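Local coordinates for protein aspartate-semialdehyde dehydrogenase 2 (PDB 2R00) that catalyses the NADPH-dependent reductive dephosphorylation of L-aspartyl-4-phosphate to L-aspartate-semialdehyde, a shared step in lysine, methionine and threonine biosynthesis, at residues A321-A324 / V325-E329; V261-M264 / L265-T268; E212-K215 / M216-T220. All blocks are in the same frame, centred on the assembly; numbering follows the deposited sequence.

Contact 1 (A321-A324 / V325-E329)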
loop_
_atom_site.group_PDB
_atom_site.type_symbol
_atom_site.label_atom_id
_atom_site.label_comp_id
_atom_site.label_asym_id
_atom_site.label_seq_id
_atom_site.Cartn_x
_atom_site.Cartn_y
_atom_site.Cartn_z
ATOM N N ALA A 321 4.137 -22.466 -7.514
ATOM C CA ALA A 321 4.177 -23.884 -7.847
ATOM C C ALA A 321 3.012 -24.268 -8.749
ATOM O O ALA A 321 3.192 -24.969 -9.741
ATOM C CB ALA A 321 4.185 -24.718 -6.586
ATOM N N THR A 322 1.821 -23.773 -8.408
ATOM C CA THR A 322 0.612 -24.024 -9.182
ATOM C C THR A 322 0.689 -23.449 -10.595
ATOM O O THR A 322 0.262 -24.104 -11.552
ATOM C CB THR A 322 -0.622 -23.466 -8.447
ATOM O OG1 THR A 322 -0.735 -24.121 -7.174
ATOM C CG2 THR A 322 -1.904 -23.681 -9.253
ATOM N N ASN A 323 1.226 -22.233 -10.738
ATOM C CA ASN A 323 1.366 -21.647 -12.071
ATOM C C ASN A 323 2.214 -22.547 -12.975
ATOM O O ASN A 323 1.852 -22.810 -14.133
ATOM C CB ASN A 323 1.969 -20.236 -11.998
ATOM C CG ASN A 323 1.740 -19.444 -13.267
ATOM O OD1 ASN A 323 0.642 -18.929 -13.497
ATOM N ND2 ASN A 323 2.773 -19.340 -14.104
ATOM N N ALA A 324 3.327 -23.021 -12.415
ATOM C CA ALA A 324 4.266 -23.937 -13.066
ATOM C C ALA A 324 3.609 -25.240 -13.500
ATOM O O ALA A 324 3.838 -25.711 -14.614
ATOM C CB ALA A 324 5.432 -24.236 -12.121
ATOM N N VAL A 325 2.801 -25.829 -12.620
ATOM C CA VAL A 325 2.081 -27.062 -12.961
ATOM C C VAL A 325 1.014 -26.816 -14.048
ATOM O O VAL A 325 0.881 -27.619 -14.976
ATOM C CB VAL A 325 1.504 -27.755 -11.698
ATOM C CG1 VAL A 325 0.781 -29.059 -12.054
ATOM C CG2 VAL A 325 2.622 -28.040 -10.702
ATOM N N GLN A 326 0.296 -25.689 -13.962
ATOM C CA GLN A 326 -0.675 -25.311 -15.002
ATOM C C GLN A 326 -0.037 -25.164 -16.382
ATOM O O GLN A 326 -0.649 -25.511 -17.401
ATOM C CB GLN A 326 -1.354 -23.995 -14.655
ATOM C CG GLN A 326 -2.395 -24.073 -13.551
ATOM C CD GLN A 326 -2.936 -22.704 -13.199
ATOM O OE1 GLN A 326 -2.248 -21.895 -12.582
ATOM N NE2 GLN A 326 -4.173 -22.436 -13.595
ATOM N N ILE A 327 1.182 -24.623 -16.412
ATOM C CA ILE A 327 1.970 -24.569 -17.637
ATOM C C ILE A 327 2.185 -25.982 -18.171
ATOM O O ILE A 327 1.935 -26.234 -19.347
ATOM C CB ILE A 327 3.345 -23.861 -17.422
ATOM C CG1 ILE A 327 3.142 -22.377 -17.077
ATOM C CG2 ILE A 327 4.217 -24.019 -18.666
ATOM C CD1 ILE A 327 4.381 -21.666 -16.512
ATOM N N ALA A 328 2.639 -26.891 -17.298
ATOM C CA ALA A 328 2.916 -28.290 -17.665
ATOM C C ALA A 328 1.672 -29.025 -18.169
ATOM O O ALA A 328 1.758 -29.874 -19.060
ATOM C CB ALA A 328 3.507 -29.044 -16.481
ATOM N N GLU A 329 0.531 -28.716 -17.561
ATOM C CA GLU A 329 -0.737 -29.312 -17.941
ATOM C C GLU A 329 -1.066 -28.949 -19.372
ATOM O O GLU A 329 -1.409 -29.822 -20.159
ATOM C CB GLU A 329 -1.842 -28.842 -16.996
ATOM C CG GLU A 329 -1.782 -29.492 -15.621
ATOM C CD GLU A 329 -2.717 -28.845 -14.618
ATOM O OE1 GLU A 329 -2.784 -29.341 -13.483
ATOM O OE2 GLU A 329 -3.366 -27.828 -14.950
HETATM O O HOH W 1 -1.880 -19.108 -12.165
#
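Asn323 and Ile327, one turn apart, make the tight side of this contact. The ethyl arm of Ile327 lies back over the preceding turn: CG1 stands beside its own backbone N (chi1 -66°), which brings it to 3.2 Å from Asn323 O, while CD1 reaches 3.7 Å from Asn323 ND2. That amide nitrogen is not left to the methyl group, since it donates to Val108 O. Roughly half-way round the helix, Val325 CG2 sits 3.3 Å from Ala321 O, and the small side chains of Ala321, Ala324 and Ala328 let other elements come close. All of this belongs to the long C-terminal helix 316-335, which returns to the nucleotide-binding domain and packs against both helix 14-25 and strand 91-94: Val22 meets Thr322 and Val325, and Ile93 meets Ala324, Ile327 and Ala328. Ala321 lies about 5 Å from Val15, a predicted NADP(+)-binding residue, measured between side chains. Four i to i+4 backbone bonds cross from 321-324 to 325-329; in the straightest, Gln326 N gives to Thr322 O at 2.9 Å with an angle of 167° at the hydrogen.

The looser side is polar and hydrated. Gln326, partly exposed, runs extended beyond CG and crosses Thr322, its OE1 3.8 Å from Thr322 CG2. A water lies near both amides, 2.9 Å from Asn323 OD1 and 2.8 Å from Gln326 OE1. Gln326 NE2 is held separately by Glu111, and Thr322 OG1 turns back along the helix to Lys318 O.

Contact 2 (V261-M264 / L265-T268)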
loop_
_atom_site.group_PDB
_atom_site.type_symbol
_atom_site.label_atom_id
_atom_site.label_comp_id
_atom_site.label_asym_id
_atom_site.label_seq_id
_atom_site.Cartn_x
_atom_site.Cartn_y
_atom_site.Cartn_z
ATOM N N VAL A 261 -16.635 -4.802 -13.007
ATOM C CA VAL A 261 -15.411 -5.576 -12.784
ATOM C C VAL A 261 -15.531 -6.585 -11.625
ATOM O O VAL A 261 -14.975 -7.679 -11.708
ATOM C CB VAL A 261 -14.088 -4.712 -12.803
ATOM C CG1 VAL A 261 -14.373 -3.241 -13.023
ATOM C CG2 VAL A 261 -13.196 -4.965 -11.585
ATOM N N MET A 262 -16.305 -6.263 -10.587
ATOM C CA MET A 262 -16.554 -7.246 -9.523
ATOM C C MET A 262 -17.304 -8.474 -10.039
ATOM O O MET A 262 -16.987 -9.602 -9.654
ATOM C CB MET A 262 -17.280 -6.628 -8.323
ATOM C CG MET A 262 -16.363 -5.831 -7.411
ATOM S SD MET A 262 -17.075 -5.428 -5.807
ATOM C CE MET A 262 -18.158 -4.073 -6.253
ATOM N N ASP A 263 -18.289 -8.247 -10.911
ATOM C CA ASP A 263 -19.015 -9.347 -11.562
ATOM C C ASP A 263 -18.082 -10.218 -12.408
ATOM O O ASP A 263 -18.114 -11.442 -12.300
ATOM C CB ASP A 263 -20.161 -8.812 -12.428
ATOM C CG ASP A 263 -21.357 -8.347 -11.608
ATOM O OD1 ASP A 263 -21.459 -8.704 -10.408
ATOM O OD2 ASP A 263 -22.202 -7.617 -12.175
ATOM N N MET A 264 -17.262 -9.574 -13.240
ATOM C CA MET A 264 -16.274 -10.259 -14.083
ATOM C C MET A 264 -15.326 -11.135 -13.278
ATOM O O MET A 264 -15.102 -12.292 -13.628
ATOM C CB MET A 264 -15.424 -9.250 -14.845
ATOM C CG MET A 264 -16.081 -8.581 -15.996
ATOM S SD MET A 264 -14.904 -7.411 -16.689
ATOM C CE MET A 264 -16.071 -6.263 -17.402
ATOM N N LEU A 265 -14.757 -10.562 -12.217
ATOM C CA LEU A 265 -13.788 -11.257 -11.371
ATOM C C LEU A 265 -14.412 -12.444 -10.644
ATOM O O LEU A 265 -13.762 -13.460 -10.422
ATOM C CB LEU A 265 -13.147 -10.289 -10.362
ATOM C CG LEU A 265 -12.379 -9.066 -10.898
ATOM C CD1 LEU A 265 -11.671 -8.327 -9.772
ATOM C CD2 LEU A 265 -11.385 -9.396 -12.016
ATOM N N GLU A 266 -15.682 -12.303 -10.287
ATOM C CA GLU A 266 -16.433 -13.358 -9.618
ATOM C C GLU A 266 -16.633 -14.561 -10.540
ATOM O O GLU A 266 -16.730 -15.695 -10.077
ATOM C CB GLU A 266 -17.789 -12.810 -9.203
ATOM C CG GLU A 266 -18.294 -13.311 -7.873
ATOM C CD GLU A 266 -19.348 -12.384 -7.293
ATOM O OE1 GLU A 266 -19.400 -12.259 -6.050
ATOM O OE2 GLU A 266 -20.107 -11.765 -8.081
ATOM N N GLN A 267 -16.695 -14.294 -11.842
ATOM C CA GLN A 267 -16.883 -15.331 -12.863
ATOM C C GLN A 267 -15.564 -15.981 -13.265
ATOM O O GLN A 267 -15.539 -17.146 -13.666
ATOM C CB GLN A 267 -17.555 -14.736 -14.106
ATOM C CG GLN A 267 -19.025 -14.383 -13.915
ATOM C CD GLN A 267 -19.526 -13.358 -14.927
ATOM O OE1 GLN A 267 -18.939 -13.180 -16.003
ATOM N NE2 GLN A 267 -20.616 -12.672 -14.582
ATOM N N THR A 268 -14.477 -15.219 -13.144
ATOM C CA THR A 268 -13.154 -15.611 -13.635
ATOM C C THR A 268 -12.549 -16.742 -12.784
ATOM O O THR A 268 -12.668 -16.737 -11.561
ATOM C CB THR A 268 -12.206 -14.380 -13.682
ATOM O OG1 THR A 268 -12.846 -13.299 -14.378
ATOM C CG2 THR A 268 -10.908 -14.711 -14.386
#
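Apolar packing joins Val261 to Leu265, whose side chains run alongside each other in the same direction, with Val261 CG2 4.1 Å from Leu265 CD1. With CG turned away from the carbonyl carbon (chi1 -59°), Leu265 sets its branch point, CG, 3.1 Å from Val261 O. Both residues face inward: Val297 and Ile143 meet Val261, and Val294, Leu273 and Pro142 meet Leu265. Helix 258-267 thus packs against both strands 271-273 and 292-300 of the dimerisation-domain sheet and helix 131-147.

Charge marks the exposed flank. Asp263 OD1 and Glu266 OE2 come within 4.1 Å, their carboxylate planes only 21° apart; this like-charged pair is bridged by Arg275, whose NH2 forms salt bridges with both oxygens and probably offsets their repulsion.

Among the hydrogen bonds, Leu265 N to Val261 O is a regular helical one (2.9 Å), whereas the last turn ends less regularly. Met264 O there draws weak bonds from Gln267 N and Thr268 N, besides a short one of 2.6 Å from Thr268 OG1. That hydroxyl comes from above the carbonyl plane, 45° out of it, at the residue where the chain leaves helical geometry.

Contact 3 (E212-K215 / M216-T220)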
loop_
_atom_site.group_PDB
_atom_site.type_symbol
_atom_site.label_atom_id
_atom_site.label_comp_id
_atom_site.label_asym_id
_atom_site.label_seq_id
_atom_site.Cartn_x
_atom_site.Cartn_y
_atom_site.Cartn_z
ATOM N N GLU A 212 14.249 -4.633 -8.998
ATOM C CA GLU A 212 13.027 -5.447 -8.778
ATOM C C GLU A 212 11.837 -4.779 -9.460
ATOM O O GLU A 212 11.057 -5.454 -10.124
ATOM C CB GLU A 212 12.786 -5.627 -7.285
ATOM C CG GLU A 212 11.710 -6.639 -6.914
ATOM C CD GLU A 212 11.490 -6.724 -5.406
ATOM O OE1 GLU A 212 10.871 -7.716 -4.952
ATOM O OE2 GLU A 212 11.942 -5.807 -4.674
ATOM N N GLU A 213 11.715 -3.461 -9.316
ATOM C CA GLU A 213 10.561 -2.737 -9.857
ATOM C C GLU A 213 10.576 -2.771 -11.376
ATOM O O GLU A 213 9.563 -3.057 -11.988
ATOM C CB GLU A 213 10.477 -1.300 -9.325
ATOM C CG GLU A 213 10.096 -1.222 -7.831
ATOM C CD GLU A 213 10.411 0.121 -7.159
ATOM O OE1 GLU A 213 10.992 1.031 -7.793
ATOM O OE2 GLU A 213 10.048 0.263 -5.977
ATOM N N MET A 214 11.730 -2.488 -11.985
ATOM C CA MET A 214 11.855 -2.546 -13.444
ATOM C C MET A 214 11.564 -3.949 -13.964
ATOM O O MET A 214 10.985 -4.116 -15.038
ATOM C CB MET A 214 13.250 -2.083 -13.894
ATOM C CG MET A 214 13.448 -0.564 -13.859
ATOM S SD MET A 214 12.056 0.420 -14.481
ATOM C CE MET A 214 11.791 -0.160 -16.174
ATOM N N LYS A 215 11.962 -4.962 -13.202
ATOM C CA LYS A 215 11.721 -6.345 -13.616
ATOM C C LYS A 215 10.238 -6.653 -13.718
ATOM O O LYS A 215 9.816 -7.358 -14.627
ATOM C CB LYS A 215 12.436 -7.330 -12.694
ATOM C CG LYS A 215 13.896 -7.535 -13.076
ATOM C CD LYS A 215 14.757 -8.053 -11.941
ATOM C CE LYS A 215 13.990 -8.923 -10.964
ATOM N NZ LYS A 215 13.700 -10.276 -11.484
ATOM N N MET A 216 9.447 -6.079 -12.808
ATOM C CA MET A 216 7.994 -6.201 -12.846
ATOM C C MET A 216 7.400 -5.543 -14.093
ATOM O O MET A 216 6.504 -6.100 -14.730
ATOM C CB MET A 216 7.391 -5.615 -11.571
ATOM C CG MET A 216 5.901 -5.837 -11.407
ATOM S SD MET A 216 5.350 -5.771 -9.668
ATOM C CE MET A 216 3.829 -6.692 -9.852
ATOM N N VAL A 217 7.916 -4.370 -14.453
ATOM C CA VAL A 217 7.512 -3.704 -15.680
ATOM C C VAL A 217 7.722 -4.625 -16.869
ATOM O O VAL A 217 6.821 -4.830 -17.666
ATOM C CB VAL A 217 8.329 -2.409 -15.921
ATOM C CG1 VAL A 217 7.958 -1.794 -17.268
ATOM C CG2 VAL A 217 8.118 -1.404 -14.791
ATOM N N TRP A 218 8.925 -5.182 -16.971
ATOM C CA TRP A 218 9.314 -5.987 -18.121
ATOM C C TRP A 218 8.537 -7.298 -18.186
ATOM O O TRP A 218 8.112 -7.713 -19.273
ATOM C CB TRP A 218 10.828 -6.236 -18.116
ATOM C CG TRP A 218 11.639 -4.963 -18.209
ATOM C CD1 TRP A 218 11.305 -3.817 -18.898
ATOM C CD2 TRP A 218 12.923 -4.715 -17.620
ATOM N NE1 TRP A 218 12.297 -2.869 -18.750
ATOM C CE2 TRP A 218 13.307 -3.397 -17.986
ATOM C CE3 TRP A 218 13.795 -5.479 -16.826
ATOM C CZ2 TRP A 218 14.511 -2.824 -17.572
ATOM C CZ3 TRP A 218 15.002 -4.899 -16.410
ATOM C CH2 TRP A 218 15.341 -3.586 -16.781
ATOM N N GLU A 219 8.337 -7.937 -17.034
ATOM C CA GLU A 219 7.469 -9.122 -16.963
ATOM C C GLU A 219 6.029 -8.819 -17.397
ATOM O O GLU A 219 5.450 -9.568 -18.169
ATOM C CB GLU A 219 7.498 -9.752 -15.565
ATOM C CG GLU A 219 8.851 -10.378 -15.195
ATOM C CD GLU A 219 8.822 -11.160 -13.884
ATOM O OE1 GLU A 219 7.803 -11.804 -13.584
ATOM O OE2 GLU A 219 9.848 -11.154 -13.162
ATOM N N THR A 220 5.465 -7.723 -16.898
ATOM C CA THR A 220 4.077 -7.331 -17.188
ATOM C C THR A 220 3.837 -7.048 -18.676
ATOM O O THR A 220 2.859 -7.530 -19.265
ATOM C CB THR A 220 3.669 -6.107 -16.327
ATOM O OG1 THR A 220 3.696 -6.493 -14.948
ATOM C CG2 THR A 220 2.278 -5.606 -16.675
#
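Helix 211-223 flanks the active site and carries Lys215, predicted to bind phosphate, on the same face as Glu219. Within it, Met214 and Trp218 make the main side-chain contact. Met214 CB stands over the six-membered ring of Trp218, 4.0 Å from its centroid and 16° off the normal, a CH-pi contact. The methionine bends at chi2 (-42°) and again at chi3, which carries CE round to 3.8 Å from Trp218 NE1 and 4.1 Å from Val217 CG2. Met214 O lies over a face of the same indole, offset toward its rim, while accepting a backbone bond from Trp218 N.

The side of the helix bearing Glu213, Met214 and Val217 reaches the dimer interface of the dimerisation domain: Ile301 of the second subunit packs on Met214 and Val217, and Glu213 forms a salt bridge with Arg296 of that subunit.

On the active-site face Lys215 NZ stays 4.3 Å from Glu219 OE2, too far for a salt bridge, and is hydrogen-bonded to Tyr101 OH. Glu219 OE1 is gripped by Asn130 N and Thr133 OG1, and Glu212 OE1 by Gln158, a predicted substrate-binding residue. Further along, Met216 O accepts twice from Thr220, from OG1 at 2.8 Å and from N at 2.9 Å, the two donors arriving from opposite faces of its carbonyl plane.

From the N terminus the order is contact 3, contact 2, contact 1. Each lies within a single helix and spans consecutive residues, so none closes a long loop, and the three follow in series without nesting or crossing. Contacts 3 and 2 belong to the dimerisation domain, with centres about 26 Å apart and nearest atoms about 15 Å apart; both helices pack against helix 131-147, contact 3 also reaching the second subunit and the active site. Contact 1, on the last helix, brings the chain back to the nucleotide-binding domain. Its nearest atoms are about 9 Å from contact 3 and about 10 Å from contact 2, so none of the three touches another.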